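Local coordinates for protein peptidase S15/CocE/NonD (Thaumarchaeota archaeon SCGC AB-539-E09, PDB 4PF1) that is an aminopeptidase of the serine peptidase type with an alpha/beta hydrolase fold, probably cleaving residues from the N-terminal end of peptides, at residues Ser377-Trp391 and Pro558-His570. Sequence-based numbering, arbitrary orientation.
Sequences SYETGANAWHRYDDW and PLPQVSHTFLPGH
The indole of Trp-391 meets Gln-561, Val-562 and Ser-563 with its edge: NE1 donates to Gln-561 OE1 at 2.8 Å, CZ2 lies by the carbonyl O of Val-562, and CH2 reaches Ser-563 CB. The donor stands above the amide carbonyl plane, and ring and amide planes are 65° apart. Gln-561 suits this place because its chain, bent at chi2 (-56°), brings a carbonyl oxygen back to the indole N-H. With an alanine in place of Trp-391, Gln-561 OE1 would probably lose this donor and a gap would open beside Ser-563 CB. The His-564 ring also presents an edge, ND1 hydrogen-bonded to Thr-380 OG1 at 2.8 Å; His-564 CD2 sits over the centre of one face of the Phe-566 ring, and His-564 NE2 hydrogen-bonds to Asp-509. Thr-380 chi1 (48°) sets OG1 between backbone N and carbonyl carbon, at that edge.

The last strand pair of the alpha/beta hydrolase sheet, 375-379 and 384-388, a hairpin closed by a G1 beta bulge at Asn-383 and Ala-384, meets strand 562-566, which runs roughly parallel to 375-379 and pairs with strand 482-486. A single bridge joins the backbones: Thr-380 N donates to Ser-563 O at 2.8 Å, and Thr-565 N to Thr-380 O at 3.0 Å. Gly-381 follows with positive phi, and a side chain there would hit Thr-565 O. Extended Glu-379 accepts a hydrogen bond from Thr-565 OG1 at OE2 (2.5 Å), which also forms a salt bridge with Arg-483, while His-386 NE2 donates to OE1. With a partner on each oxygen, the buried carboxylate is probably held against rotation and kept charged by Arg-483. Ser-563, small enough to face strand 375-379 closely, has OG 2.8 Å from Ser-377 OG and a water link to Tyr-388 OH.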
loop_
_atom_site.group_PDB
_atom_site.type_symbol
_atom_site.label_atom_id
_atom_site.label_comp_id
_atom_site.label_asym_id
_atom_site.label_seq_id
_atom_site.Cartn_x
_atom_site.Cartn_y
_atom_site.Cartn_z
ATOM N N SER A 377 31.338 -13.563 -6.386
ATOM C CA SER A 377 30.602 -12.523 -7.098
ATOM C C SER A 377 29.202 -12.971 -7.491
ATOM O O SER A 377 29.025 -14.047 -8.066
ATOM C CB SER A 377 31.380 -12.088 -8.338
ATOM O OG SER A 377 30.626 -11.220 -9.168
ATOM N N TYR A 378 28.207 -12.128 -7.191
ATOM C CA TYR A 378 26.828 -12.375 -7.591
ATOM C C TYR A 378 26.588 -11.677 -8.906
ATOM O O TYR A 378 26.811 -10.467 -9.020
ATOM C CB TYR A 378 25.840 -11.891 -6.524
ATOM C CG TYR A 378 24.394 -12.251 -6.807
ATOM C CD1 TYR A 378 23.621 -11.488 -7.681
ATOM C CD2 TYR A 378 23.777 -13.308 -6.144
ATOM C CE1 TYR A 378 22.278 -11.789 -7.913
ATOM C CE2 TYR A 378 22.435 -13.621 -6.370
ATOM C CZ TYR A 378 21.688 -12.853 -7.249
ATOM O OH TYR A 378 20.360 -13.133 -7.447
ATOM N N GLU A 379 26.150 -12.437 -9.905
ATOM C CA GLU A 379 25.882 -11.917 -11.236
ATOM C C GLU A 379 24.408 -11.572 -11.371
ATOM O O GLU A 379 23.557 -12.459 -11.264
ATOM C CB GLU A 379 26.306 -12.946 -12.299
ATOM C CG GLU A 379 26.256 -12.430 -13.729
ATOM C CD GLU A 379 26.632 -13.448 -14.790
ATOM O OE1 GLU A 379 26.684 -14.659 -14.475
ATOM O OE2 GLU A 379 26.869 -13.032 -15.945
ATOM N N THR A 380 24.102 -10.280 -11.602
ATOM C CA THR A 380 22.725 -9.819 -11.800
ATOM C C THR A 380 22.272 -10.233 -13.210
ATOM O O THR A 380 23.108 -10.542 -14.060
ATOM C CB THR A 380 22.585 -8.308 -11.512
ATOM O OG1 THR A 380 23.616 -7.579 -12.183
ATOM C CG2 THR A 380 22.612 -7.995 -10.019
ATOM N N GLY A 381 20.963 -10.331 -13.412
ATOM C CA GLY A 381 20.395 -10.823 -14.662
ATOM C C GLY A 381 20.289 -12.336 -14.638
ATOM O O GLY A 381 19.189 -12.887 -14.728
ATOM N N ALA A 382 21.445 -13.019 -14.469
ATOM C CA ALA A 382 21.530 -14.477 -14.359
ATOM C C ALA A 382 21.125 -14.949 -12.949
ATOM O O ALA A 382 20.667 -16.085 -12.796
ATOM C CB ALA A 382 22.944 -14.941 -14.676
ATOM N N ASN A 383 21.307 -14.069 -11.923
ATOM C CA ASN A 383 20.975 -14.310 -10.505
ATOM C C ASN A 383 21.699 -15.555 -9.945
ATOM O O ASN A 383 21.061 -16.484 -9.442
ATOM C CB ASN A 383 19.453 -14.405 -10.301
ATOM C CG ASN A 383 18.740 -13.101 -10.531
ATOM O OD1 ASN A 383 18.947 -12.112 -9.818
ATOM N ND2 ASN A 383 17.885 -13.066 -11.539
ATOM N N ALA A 384 23.039 -15.557 -10.028
ATOM C CA ALA A 384 23.849 -16.678 -9.559
ATOM C C ALA A 384 25.153 -16.217 -8.931
ATOM O O ALA A 384 25.763 -15.250 -9.398
ATOM C CB ALA A 384 24.140 -17.630 -10.712
ATOM N N TRP A 385 25.577 -16.921 -7.865
ATOM C CA TRP A 385 26.844 -16.686 -7.177
ATOM C C TRP A 385 27.937 -17.460 -7.895
ATOM O O TRP A 385 27.730 -18.621 -8.256
ATOM C CB TRP A 385 26.762 -17.127 -5.704
ATOM C CG TRP A 385 26.041 -16.173 -4.797
ATOM C CD1 TRP A 385 24.790 -16.325 -4.277
ATOM C CD2 TRP A 385 26.576 -14.975 -4.215
ATOM N NE1 TRP A 385 24.493 -15.274 -3.438
ATOM C CE2 TRP A 385 25.571 -14.428 -3.384
ATOM C CE3 TRP A 385 27.790 -14.279 -4.355
ATOM C CZ2 TRP A 385 25.749 -13.230 -2.685
ATOM C CZ3 TRP A 385 27.969 -13.097 -3.652
ATOM C CH2 TRP A 385 26.957 -12.583 -2.831
ATOM N N HIS A 386 29.084 -16.825 -8.126
ATOM C CA HIS A 386 30.188 -17.477 -8.820
ATOM C C HIS A 386 31.440 -17.504 -7.972
ATOM O O HIS A 386 31.687 -16.581 -7.197
ATOM C CB HIS A 386 30.492 -16.773 -10.154
ATOM C CG HIS A 386 29.338 -16.733 -11.102
ATOM N ND1 HIS A 386 28.951 -17.853 -11.815
ATOM C CD2 HIS A 386 28.542 -15.697 -11.452
ATOM C CE1 HIS A 386 27.926 -17.468 -12.557
ATOM N NE2 HIS A 386 27.642 -16.181 -12.369
ATOM N N ARG A 387 32.244 -18.557 -8.144
ATOM C CA ARG A 387 33.549 -18.709 -7.508
ATOM C C ARG A 387 34.610 -18.255 -8.505
ATOM O O ARG A 387 34.737 -18.858 -9.575
ATOM C CB ARG A 387 33.789 -20.173 -7.095
ATOM C CG ARG A 387 32.871 -20.687 -5.988
ATOM C CD ARG A 387 33.140 -22.156 -5.685
ATOM N NE ARG A 387 34.516 -22.375 -5.226
ATOM C CZ ARG A 387 34.882 -22.407 -3.947
ATOM N NH1 ARG A 387 33.977 -22.262 -2.986
ATOM N NH2 ARG A 387 36.154 -22.593 -3.620
ATOM N N TYR A 388 35.314 -17.155 -8.203
ATOM C CA TYR A 388 36.347 -16.627 -9.096
ATOM C C TYR A 388 37.707 -16.615 -8.409
ATOM O O TYR A 388 37.780 -16.450 -7.191
ATOM C CB TYR A 388 35.987 -15.209 -9.592
ATOM C CG TYR A 388 34.789 -15.132 -10.520
ATOM C CD1 TYR A 388 34.573 -16.102 -11.500
ATOM C CD2 TYR A 388 33.927 -14.041 -10.487
ATOM C CE1 TYR A 388 33.486 -16.021 -12.374
ATOM C CE2 TYR A 388 32.847 -13.940 -11.366
ATOM C CZ TYR A 388 32.630 -14.934 -12.308
ATOM O OH TYR A 388 31.557 -14.845 -13.163
ATOM N N ASP A 389 38.786 -16.781 -9.193
ATOM C CA ASP A 389 40.158 -16.781 -8.680
ATOM C C ASP A 389 40.732 -15.365 -8.626
ATOM O O ASP A 389 41.714 -15.126 -7.918
ATOM C CB ASP A 389 41.054 -17.684 -9.544
ATOM C CG ASP A 389 40.702 -19.158 -9.467
ATOM O OD1 ASP A 389 40.352 -19.629 -8.360
ATOM O OD2 ASP A 389 40.815 -19.849 -10.503
ATOM N N ASP A 390 40.124 -14.434 -9.386
ATOM C CA ASP A 390 40.541 -13.033 -9.466
ATOM C C ASP A 390 39.356 -12.154 -9.884
ATOM O O ASP A 390 38.339 -12.671 -10.361
ATOM C CB ASP A 390 41.704 -12.884 -10.478
ATOM C CG ASP A 390 42.626 -11.690 -10.257
ATOM O OD1 ASP A 390 42.237 -10.761 -9.508
ATOM O OD2 ASP A 390 43.727 -11.674 -10.851
ATOM N N TRP A 391 39.488 -10.826 -9.707
ATOM C CA TRP A 391 38.469 -9.878 -10.133
ATOM C C TRP A 391 39.087 -8.820 -11.072
ATOM O O TRP A 391 39.966 -8.067 -10.647
ATOM C CB TRP A 391 37.762 -9.223 -8.939
ATOM C CG TRP A 391 36.611 -8.351 -9.347
ATOM C CD1 TRP A 391 36.553 -6.990 -9.290
ATOM C CD2 TRP A 391 35.386 -8.779 -9.961
ATOM N NE1 TRP A 391 35.351 -6.544 -9.788
ATOM C CE2 TRP A 391 34.615 -7.621 -10.210
ATOM C CE3 TRP A 391 34.850 -10.035 -10.301
ATOM C CZ2 TRP A 391 33.335 -7.681 -10.775
ATOM C CZ3 TRP A 391 33.592 -10.090 -10.883
ATOM C CH2 TRP A 391 32.851 -8.923 -11.121
ATOM N N PRO A 558 36.834 5.675 -14.775
ATOM C CA PRO A 558 36.519 4.309 -14.325
ATOM C C PRO A 558 35.142 4.303 -13.671
ATOM O O PRO A 558 34.800 5.248 -12.960
ATOM C CB PRO A 558 37.640 3.980 -13.322
ATOM C CG PRO A 558 38.639 5.120 -13.429
ATOM C CD PRO A 558 37.866 6.297 -13.924
ATOM N N LEU A 559 34.323 3.292 -13.979
ATOM C CA LEU A 559 32.952 3.239 -13.484
ATOM C C LEU A 559 32.757 2.115 -12.453
ATOM O O LEU A 559 33.552 1.176 -12.429
ATOM C CB LEU A 559 31.978 3.073 -14.671
ATOM C CG LEU A 559 31.938 4.248 -15.667
ATOM C CD1 LEU A 559 31.365 3.816 -16.998
ATOM C CD2 LEU A 559 31.157 5.435 -15.105
ATOM N N PRO A 560 31.704 2.187 -11.590
ATOM C CA PRO A 560 31.501 1.124 -10.581
ATOM C C PRO A 560 31.484 -0.285 -11.177
ATOM O O PRO A 560 31.111 -0.467 -12.331
ATOM C CB PRO A 560 30.145 1.477 -9.970
ATOM C CG PRO A 560 30.034 2.945 -10.133
ATOM C CD PRO A 560 30.692 3.261 -11.446
ATOM N N GLN A 561 31.890 -1.275 -10.377
ATOM C CA GLN A 561 31.989 -2.680 -10.785
ATOM C C GLN A 561 30.688 -3.221 -11.352
ATOM O O GLN A 561 29.598 -2.783 -10.960
ATOM C CB GLN A 561 32.434 -3.572 -9.608
ATOM C CG GLN A 561 33.705 -3.111 -8.899
ATOM C CD GLN A 561 34.903 -2.952 -9.808
ATOM O OE1 GLN A 561 35.230 -3.826 -10.620
ATOM N NE2 GLN A 561 35.614 -1.845 -9.652
ATOM N N VAL A 562 30.813 -4.173 -12.294
ATOM C CA VAL A 562 29.690 -4.875 -12.907
ATOM C C VAL A 562 29.932 -6.391 -12.873
ATOM O O VAL A 562 31.068 -6.852 -12.954
ATOM C CB VAL A 562 29.353 -4.398 -14.351
ATOM C CG1 VAL A 562 28.724 -3.010 -14.343
ATOM C CG2 VAL A 562 30.576 -4.450 -15.273
ATOM N N SER A 563 28.847 -7.140 -12.734
ATOM C CA SER A 563 28.768 -8.597 -12.769
ATOM C C SER A 563 27.367 -8.862 -13.216
ATOM O O SER A 563 26.445 -8.888 -12.399
ATOM C CB SER A 563 29.075 -9.201 -11.399
ATOM O OG SER A 563 29.255 -10.602 -11.500
ATOM N N HIS A 564 27.164 -8.821 -14.534
ATOM C CA HIS A 564 25.825 -8.812 -15.085
ATOM C C HIS A 564 25.705 -9.567 -16.394
ATOM O O HIS A 564 26.649 -9.615 -17.189
ATOM C CB HIS A 564 25.422 -7.340 -15.312
ATOM C CG HIS A 564 24.004 -7.126 -15.738
ATOM N ND1 HIS A 564 22.956 -7.301 -14.856
ATOM C CD2 HIS A 564 23.516 -6.683 -16.918
ATOM C CE1 HIS A 564 21.864 -6.998 -15.536
ATOM N NE2 HIS A 564 22.153 -6.609 -16.778
ATOM N N THR A 565 24.510 -10.108 -16.638
ATOM C CA THR A 565 24.160 -10.704 -17.908
ATOM C C THR A 565 23.068 -9.851 -18.541
ATOM O O THR A 565 21.978 -9.731 -17.981
ATOM C CB THR A 565 23.741 -12.182 -17.756
ATOM O OG1 THR A 565 24.882 -12.949 -17.385
ATOM C CG2 THR A 565 23.154 -12.758 -19.043
ATOM N N PHE A 566 23.375 -9.234 -19.687
ATOM C CA PHE A 566 22.397 -8.506 -20.488
ATOM C C PHE A 566 21.632 -9.574 -21.270
ATOM O O PHE A 566 22.184 -10.171 -22.200
ATOM C CB PHE A 566 23.087 -7.489 -21.417
ATOM C CG PHE A 566 23.734 -6.303 -20.739
ATOM C CD1 PHE A 566 22.982 -5.184 -20.392
ATOM C CD2 PHE A 566 25.103 -6.275 -20.507
ATOM C CE1 PHE A 566 23.583 -4.078 -19.781
ATOM C CE2 PHE A 566 25.705 -5.163 -19.905
ATOM C CZ PHE A 566 24.941 -4.071 -19.547
ATOM N N LEU A 567 20.425 -9.914 -20.801
ATOM C CA LEU A 567 19.628 -11.018 -21.344
ATOM C C LEU A 567 19.036 -10.719 -22.751
ATOM O O LEU A 567 18.963 -9.553 -23.144
ATOM C CB LEU A 567 18.496 -11.379 -20.354
ATOM C CG LEU A 567 18.922 -12.069 -19.053
ATOM C CD1 LEU A 567 17.832 -11.968 -18.004
ATOM C CD2 LEU A 567 19.282 -13.534 -19.291
ATOM N N PRO A 568 18.605 -11.764 -23.525
ATOM C CA PRO A 568 18.012 -11.502 -24.855
ATOM C C PRO A 568 16.783 -10.587 -24.779
ATOM O O PRO A 568 15.984 -10.694 -23.844
ATOM C CB PRO A 568 17.635 -12.900 -25.359
ATOM C CG PRO A 568 18.504 -13.830 -24.595
ATOM C CD PRO A 568 18.654 -13.214 -23.242
ATOM N N GLY A 569 16.673 -9.674 -25.741
ATOM C CA GLY A 569 15.599 -8.685 -25.775
ATOM C C GLY A 569 15.971 -7.391 -25.070
ATOM O O GLY A 569 15.318 -6.362 -25.270
ATOM N N HIS A 570 17.029 -7.434 -24.231
ATOM C CA HIS A 570 17.535 -6.255 -23.521
ATOM C C HIS A 570 18.507 -5.467 -24.401
ATOM O O HIS A 570 19.094 -6.030 -25.327
ATOM C CB HIS A 570 18.250 -6.658 -22.208
ATOM C CG HIS A 570 17.355 -7.221 -21.146
ATOM N ND1 HIS A 570 17.091 -6.524 -19.983
ATOM C CD2 HIS A 570 16.741 -8.425 -21.081
ATOM C CE1 HIS A 570 16.315 -7.310 -19.257
ATOM N NE2 HIS A 570 16.076 -8.465 -19.876
HETATM O O HOH W 1 29.979 -12.542 -13.687
#